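Local coordinates for angiopoietin-related protein 6 (Homo sapiens, PDB 6Y43), which belongs to the secreted angiopoietin-like proteins, probably acts as a growth factor, and binds calcium through its fibrinogen-like globe domain, at residues T49-F61 with F72-V86. Numbering follows the deposited sequence.
Sequences TVIQRRQDGSVNF and FGRPDGEYWLGLEPV. With EDO (1,2-ethanediol), chain C.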
loop_
_atom_site.group_PDB
_atom_site.type_symbol
_atom_site.label_atom_id
_atom_site.label_comp_id
_atom_site.label_asym_id
_atom_site.label_seq_id
_atom_site.Cartn_x
_atom_site.Cartn_y
_atom_site.Cartn_z
ATOM N N THR A 49 -0.913 -0.386 10.294
ATOM C CA THR A 49 -1.029 -1.678 9.625
ATOM C C THR A 49 -0.439 -1.569 8.226
ATOM O O THR A 49 -0.932 -0.789 7.407
ATOM C CB THR A 49 -2.492 -2.110 9.539
ATOM O OG1 THR A 49 -3.044 -2.155 10.855
ATOM C CG2 THR A 49 -2.638 -3.462 8.832
ATOM N N VAL A 50 0.612 -2.343 7.951
ATOM C CA VAL A 50 1.160 -2.357 6.600
ATOM C C VAL A 50 0.208 -3.124 5.690
ATOM O O VAL A 50 -0.136 -4.278 5.968
ATOM C CB VAL A 50 2.562 -2.984 6.598
ATOM C CG1 VAL A 50 3.072 -3.159 5.169
ATOM C CG2 VAL A 50 3.516 -2.131 7.418
ATOM N N ILE A 51 -0.176 -2.500 4.569
ATOM C CA ILE A 51 -0.993 -3.169 3.554
ATOM C C ILE A 51 -0.240 -3.453 2.265
ATOM O O ILE A 51 -0.752 -4.215 1.428
ATOM C CB ILE A 51 -2.286 -2.392 3.238
ATOM C CG1 ILE A 51 -1.998 -1.058 2.540
ATOM C CG2 ILE A 51 -3.062 -2.141 4.514
ATOM C CD1 ILE A 51 -3.219 -0.422 1.940
ATOM N N GLN A 52 0.971 -2.930 2.112
ATOM C CA GLN A 52 1.783 -3.123 0.926
ATOM C C GLN A 52 3.207 -2.806 1.318
ATOM O O GLN A 52 3.429 -1.850 2.068
ATOM C CB GLN A 52 1.347 -2.191 -0.209
ATOM C CG GLN A 52 2.042 -2.486 -1.504
ATOM C CD GLN A 52 3.194 -1.550 -1.809
ATOM O OE1 GLN A 52 3.639 -0.783 -0.953
ATOM N NE2 GLN A 52 3.686 -1.615 -3.050
ATOM N N ARG A 53 4.161 -3.608 0.844
ATOM C CA ARG A 53 5.562 -3.288 1.095
ATOM C C ARG A 53 6.434 -3.856 -0.006
ATOM O O ARG A 53 6.266 -5.019 -0.405
ATOM C CB ARG A 53 6.048 -3.830 2.443
ATOM C CG ARG A 53 7.471 -3.430 2.748
ATOM C CD ARG A 53 7.784 -3.637 4.241
ATOM N NE ARG A 53 7.435 -4.985 4.643
ATOM C CZ ARG A 53 7.169 -5.370 5.886
ATOM N NH1 ARG A 53 7.213 -4.512 6.886
ATOM N NH2 ARG A 53 6.849 -6.624 6.110
ATOM N N ARG A 54 7.364 -3.031 -0.475
ATOM C CA ARG A 54 8.417 -3.410 -1.407
ATOM C C ARG A 54 9.778 -3.136 -0.785
ATOM O O ARG A 54 9.977 -2.083 -0.178
ATOM C CB ARG A 54 8.366 -2.594 -2.690
ATOM C CG ARG A 54 7.004 -2.427 -3.345
ATOM C CD ARG A 54 6.406 -3.772 -3.665
ATOM N NE ARG A 54 7.132 -4.528 -4.683
ATOM C CZ ARG A 54 7.003 -4.357 -5.993
ATOM N NH1 ARG A 54 6.204 -3.415 -6.469
ATOM N NH2 ARG A 54 7.672 -5.129 -6.847
ATOM N N GLN A 55 10.737 -4.036 -0.999
ATOM C CA GLN A 55 12.040 -3.810 -0.382
ATOM C C GLN A 55 13.160 -4.660 -0.964
ATOM O O GLN A 55 14.337 -4.369 -0.716
ATOM C CB GLN A 55 11.967 -4.053 1.126
ATOM C CG GLN A 55 11.648 -5.510 1.498
ATOM C CD GLN A 55 11.418 -5.703 2.992
ATOM O OE1 GLN A 55 10.928 -4.804 3.673
ATOM N NE2 GLN A 55 11.801 -6.860 3.504
ATOM N N ASP A 56 12.837 -5.707 -1.713
ATOM C CA ASP A 56 13.926 -6.549 -2.202
ATOM C C ASP A 56 13.654 -7.382 -3.449
ATOM O O ASP A 56 14.518 -8.170 -3.860
ATOM C CB ASP A 56 14.387 -7.480 -1.068
ATOM C CG ASP A 56 13.304 -8.472 -0.629
ATOM O OD1 ASP A 56 12.280 -8.620 -1.325
ATOM O OD2 ASP A 56 13.495 -9.170 0.403
ATOM N N GLY A 57 12.497 -7.194 -4.089
ATOM C CA GLY A 57 12.237 -7.902 -5.325
ATOM C C GLY A 57 11.937 -9.381 -5.186
ATOM O O GLY A 57 11.985 -10.111 -6.186
ATOM N N SER A 58 11.590 -9.843 -3.990
ATOM C CA SER A 58 11.412 -11.272 -3.803
ATOM C C SER A 58 10.041 -11.769 -4.210
ATOM O O SER A 58 9.875 -12.977 -4.381
ATOM C CB SER A 58 11.666 -11.647 -2.340
ATOM O OG SER A 58 10.894 -10.853 -1.462
ATOM N N VAL A 59 9.059 -10.885 -4.402
ATOM C CA VAL A 59 7.680 -11.290 -4.654
ATOM C C VAL A 59 7.259 -10.718 -5.990
ATOM O O VAL A 59 7.544 -9.556 -6.280
ATOM C CB VAL A 59 6.767 -10.801 -3.516
ATOM C CG1 VAL A 59 5.301 -10.933 -3.859
ATOM C CG2 VAL A 59 7.096 -11.532 -2.218
ATOM N N ASN A 60 6.615 -11.538 -6.811
ATOM C CA ASN A 60 6.122 -11.095 -8.112
ATOM C C ASN A 60 4.833 -10.315 -7.905
ATOM O O ASN A 60 3.829 -10.883 -7.473
ATOM C CB ASN A 60 5.886 -12.304 -9.009
ATOM C CG ASN A 60 5.362 -11.927 -10.375
ATOM O OD1 ASN A 60 4.565 -12.669 -10.966
ATOM N ND2 ASN A 60 5.770 -10.785 -10.868
ATOM N N PHE A 61 4.858 -9.018 -8.223
ATOM C CA PHE A 61 3.671 -8.178 -8.174
ATOM C C PHE A 61 2.958 -8.099 -9.518
ATOM O O PHE A 61 1.878 -7.497 -9.601
ATOM C CB PHE A 61 4.039 -6.769 -7.692
ATOM C CG PHE A 61 4.096 -6.638 -6.184
ATOM C CD1 PHE A 61 5.084 -7.268 -5.450
ATOM C CD2 PHE A 61 3.130 -5.896 -5.513
ATOM C CE1 PHE A 61 5.117 -7.157 -4.055
ATOM C CE2 PHE A 61 3.161 -5.765 -4.117
ATOM C CZ PHE A 61 4.135 -6.398 -3.402
ATOM N N PHE A 72 -1.172 -11.397 -1.413
ATOM C CA PHE A 72 -0.056 -12.270 -1.753
ATOM C C PHE A 72 1.199 -11.802 -1.032
ATOM O O PHE A 72 1.251 -10.701 -0.482
ATOM C CB PHE A 72 0.182 -12.346 -3.269
ATOM C CG PHE A 72 0.410 -11.019 -3.945
ATOM C CD1 PHE A 72 1.672 -10.475 -4.068
ATOM C CD2 PHE A 72 -0.654 -10.340 -4.510
ATOM C CE1 PHE A 72 1.860 -9.271 -4.696
ATOM C CE2 PHE A 72 -0.469 -9.135 -5.137
ATOM C CZ PHE A 72 0.797 -8.604 -5.240
ATOM N N GLY A 73 2.221 -12.662 -1.034
ATOM C CA GLY A 73 3.431 -12.369 -0.300
ATOM C C GLY A 73 3.290 -12.793 1.151
ATOM O O GLY A 73 2.322 -13.454 1.544
ATOM N N ARG A 74 4.273 -12.412 1.964
ATOM C CA ARG A 74 4.233 -12.808 3.369
ATOM C C ARG A 74 4.591 -11.617 4.238
ATOM O O ARG A 74 5.376 -10.743 3.837
ATOM C CB ARG A 74 5.149 -13.994 3.704
ATOM C CG ARG A 74 4.712 -15.296 3.036
ATOM C CD ARG A 74 3.373 -15.911 3.476
ATOM N NE ARG A 74 3.196 -17.118 2.669
ATOM C CZ ARG A 74 2.398 -17.216 1.611
ATOM N NH1 ARG A 74 1.611 -16.198 1.267
ATOM N NH2 ARG A 74 2.341 -18.381 0.942
ATOM N N PRO A 75 3.969 -11.517 5.409
ATOM C CA PRO A 75 4.031 -10.265 6.177
ATOM C C PRO A 75 5.386 -9.963 6.780
ATOM O O PRO A 75 5.586 -8.825 7.234
ATOM C CB PRO A 75 2.980 -10.474 7.277
ATOM C CG PRO A 75 2.885 -11.955 7.429
ATOM C CD PRO A 75 3.101 -12.527 6.045
ATOM N N ASP A 76 6.314 -10.920 6.819
ATOM C CA ASP A 76 7.667 -10.617 7.273
ATOM C C ASP A 76 8.493 -9.933 6.198
ATOM O O ASP A 76 9.619 -9.489 6.480
ATOM C CB ASP A 76 8.377 -11.890 7.753
ATOM C CG ASP A 76 8.543 -12.950 6.656
ATOM O OD1 ASP A 76 7.600 -13.222 5.881
ATOM O OD2 ASP A 76 9.623 -13.564 6.587
ATOM N N GLY A 77 7.959 -9.774 4.988
ATOM C CA GLY A 77 8.743 -9.305 3.856
ATOM C C GLY A 77 7.902 -8.466 2.917
ATOM O O GLY A 77 7.126 -7.612 3.364
ATOM N N GLU A 78 8.063 -8.690 1.624
ATOM C CA GLU A 78 7.246 -7.996 0.635
ATOM C C GLU A 78 5.866 -8.622 0.606
ATOM O O GLU A 78 5.724 -9.854 0.646
ATOM C CB GLU A 78 7.887 -8.082 -0.741
ATOM C CG GLU A 78 9.163 -7.302 -0.877
ATOM C CD GLU A 78 9.552 -7.147 -2.344
ATOM O OE1 GLU A 78 9.191 -8.036 -3.148
ATOM O OE2 GLU A 78 10.201 -6.142 -2.687
ATOM N N TYR A 79 4.839 -7.780 0.552
ATOM C CA TYR A 79 3.506 -8.340 0.434
ATOM C C TYR A 79 2.491 -7.290 0.027
ATOM O O TYR A 79 2.765 -6.088 0.022
ATOM C CB TYR A 79 3.051 -9.030 1.723
ATOM C CG TYR A 79 2.665 -8.179 2.924
ATOM C CD1 TYR A 79 3.629 -7.712 3.803
ATOM C CD2 TYR A 79 1.331 -7.918 3.229
ATOM C CE1 TYR A 79 3.278 -7.001 4.938
ATOM C CE2 TYR A 79 0.983 -7.195 4.339
ATOM C CZ TYR A 79 1.970 -6.757 5.203
ATOM O OH TYR A 79 1.630 -6.072 6.324
ATOM N N TRP A 80 1.310 -7.803 -0.325
ATOM C CA TRP A 80 0.104 -7.046 -0.640
ATOM C C TRP A 80 -1.016 -7.678 0.173
ATOM O O TRP A 80 -1.340 -8.849 -0.037
ATOM C CB TRP A 80 -0.210 -7.133 -2.138
ATOM C CG TRP A 80 -1.517 -6.544 -2.555
ATOM C CD1 TRP A 80 -2.648 -7.220 -2.929
ATOM C CD2 TRP A 80 -1.815 -5.143 -2.713
ATOM N NE1 TRP A 80 -3.647 -6.319 -3.268
ATOM C CE2 TRP A 80 -3.152 -5.044 -3.135
ATOM C CE3 TRP A 80 -1.085 -3.969 -2.489
ATOM C CZ2 TRP A 80 -3.774 -3.809 -3.385
ATOM C CZ3 TRP A 80 -1.710 -2.750 -2.710
ATOM C CH2 TRP A 80 -3.045 -2.685 -3.161
ATOM N N LEU A 81 -1.608 -6.915 1.095
ATOM C CA LEU A 81 -2.563 -7.520 2.025
ATOM C C LEU A 81 -3.792 -8.048 1.300
ATOM O O LEU A 81 -4.374 -9.058 1.725
ATOM C CB LEU A 81 -2.977 -6.519 3.103
ATOM C CG LEU A 81 -3.885 -7.051 4.209
ATOM C CD1 LEU A 81 -3.172 -8.218 4.936
ATOM C CD2 LEU A 81 -4.262 -5.943 5.176
ATOM N N GLY A 82 -4.210 -7.371 0.230
ATOM C CA GLY A 82 -5.356 -7.777 -0.568
ATOM C C GLY A 82 -6.450 -6.732 -0.599
ATOM O O GLY A 82 -6.780 -6.122 0.422
ATOM N N LEU A 83 -7.042 -6.548 -1.783
ATOM C CA LEU A 83 -8.122 -5.586 -1.913
ATOM C C LEU A 83 -9.295 -5.929 -1.005
ATOM O O LEU A 83 -9.913 -5.032 -0.415
ATOM C CB LEU A 83 -8.574 -5.530 -3.362
ATOM C CG LEU A 83 -7.525 -4.972 -4.329
ATOM C CD1 LEU A 83 -7.851 -5.438 -5.748
ATOM C CD2 LEU A 83 -7.401 -3.465 -4.264
ATOM N N GLU A 84 -9.646 -7.217 -0.900
ATOM C CA GLU A 84 -10.807 -7.558 -0.078
ATOM C C GLU A 84 -10.498 -7.320 1.392
ATOM O O GLU A 84 -11.279 -6.628 2.066
ATOM C CB GLU A 84 -11.261 -8.990 -0.366
ATOM C CG GLU A 84 -12.515 -9.404 0.431
ATOM C CD GLU A 84 -13.741 -8.522 0.138
ATOM O OE1 GLU A 84 -13.767 -7.827 -0.911
ATOM O OE2 GLU A 84 -14.688 -8.530 0.965
ATOM N N PRO A 85 -9.394 -7.826 1.951
ATOM C CA PRO A 85 -9.070 -7.465 3.343
ATOM C C PRO A 85 -9.017 -5.956 3.578
ATOM O O PRO A 85 -9.535 -5.448 4.583
ATOM C CB PRO A 85 -7.704 -8.139 3.560
ATOM C CG PRO A 85 -7.653 -9.247 2.557
ATOM C CD PRO A 85 -8.413 -8.744 1.353
ATOM N N VAL A 86 -8.432 -5.202 2.656
ATOM C CA VAL A 86 -8.337 -3.758 2.879
ATOM C C VAL A 86 -9.718 -3.111 2.802
ATOM O O VAL A 86 -10.034 -2.183 3.563
ATOM C CB VAL A 86 -7.353 -3.115 1.880
ATOM C CG1 VAL A 86 -7.415 -1.590 2.000
ATOM C CG2 VAL A 86 -5.949 -3.627 2.104
HETATM C C1 EDO C . 10.532 -6.399 7.438
HETATM O O1 EDO C . 11.209 -7.223 6.476
HETATM C C2 EDO C . 11.098 -4.988 7.402
HETATM O O2 EDO C . 10.680 -4.402 6.167
HETATM O O HOH W 1 -3.237 -4.462 0.050
HETATM O O HOH W 2 9.030 -7.317 -5.687
HETATM O O HOH W 3 9.500 -11.202 0.867
#
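In the central antiparallel sheet of the fibrinogen-like globe, strand 48-54 pairs with the short strand 79-80, and the loop 55-59 that follows strand 48-54 closes round the carboxylate of Glu-78. Pairing is brief: Arg-53 and Tyr-79 form a hydrogen-bonded pair, in which Arg-53 N donates to Tyr-79 O (3.0 Å) and Tyr-79 N returns a bond to Arg-53 O, while Gln-52 and Trp-80 form the adjoining non-hydrogen-bonded pair. Leu-81 N then donates to Ile-51 O at 2.9 Å, nearly straight at 170°. Ile-51 and Gln-52 together lie opposite the single residue Met-215 of strand 212-219, a classic beta bulge on the strand's other side.

The Glu-78 chain stretches straight into the loop. Its OE2 accepts three backbone N-H groups: Gln-55 N on the anti lone pair (2.8 Å), and Asp-56 N and Gly-57 N from above the carboxylate plane. OE1 takes Val-59 N nearly along its C-O axis, plus a water shared with Arg-54 NH2 and Val-59 O. This dense donor set would probably favour the charged carboxylate, although the neighbouring Asp-56 carboxylate probably opposes this in part. Asp-56 OD1 accepts Ser-58 N in an Asx turn.

Arg-53, bent at chi3 (52°), turns its guanidinium side-on to Gly-77 O, which receives NE and NH2, each at 2.9 Å, in the guanidinium plane; this ties the 74-77 turn to the strand. Tyr-79 OH is hydrogen-bonded to Trp-38 N of strand 33-40 and makes a weak bond to Val-50 O.

Farther along, the edge of Phe-72 meets the face of Phe-61, centroids 4.8 Å apart and planes at 76°. Val-59 CG1 abuts the Phe-72 rim, 3.7 Å from CD1. The whole belongs to the antiparallel sheet of the fibrinogen C-terminal globular domain, the loop after strand 48-54 being held through its backbone N-H groups on the Glu-78 carboxylate.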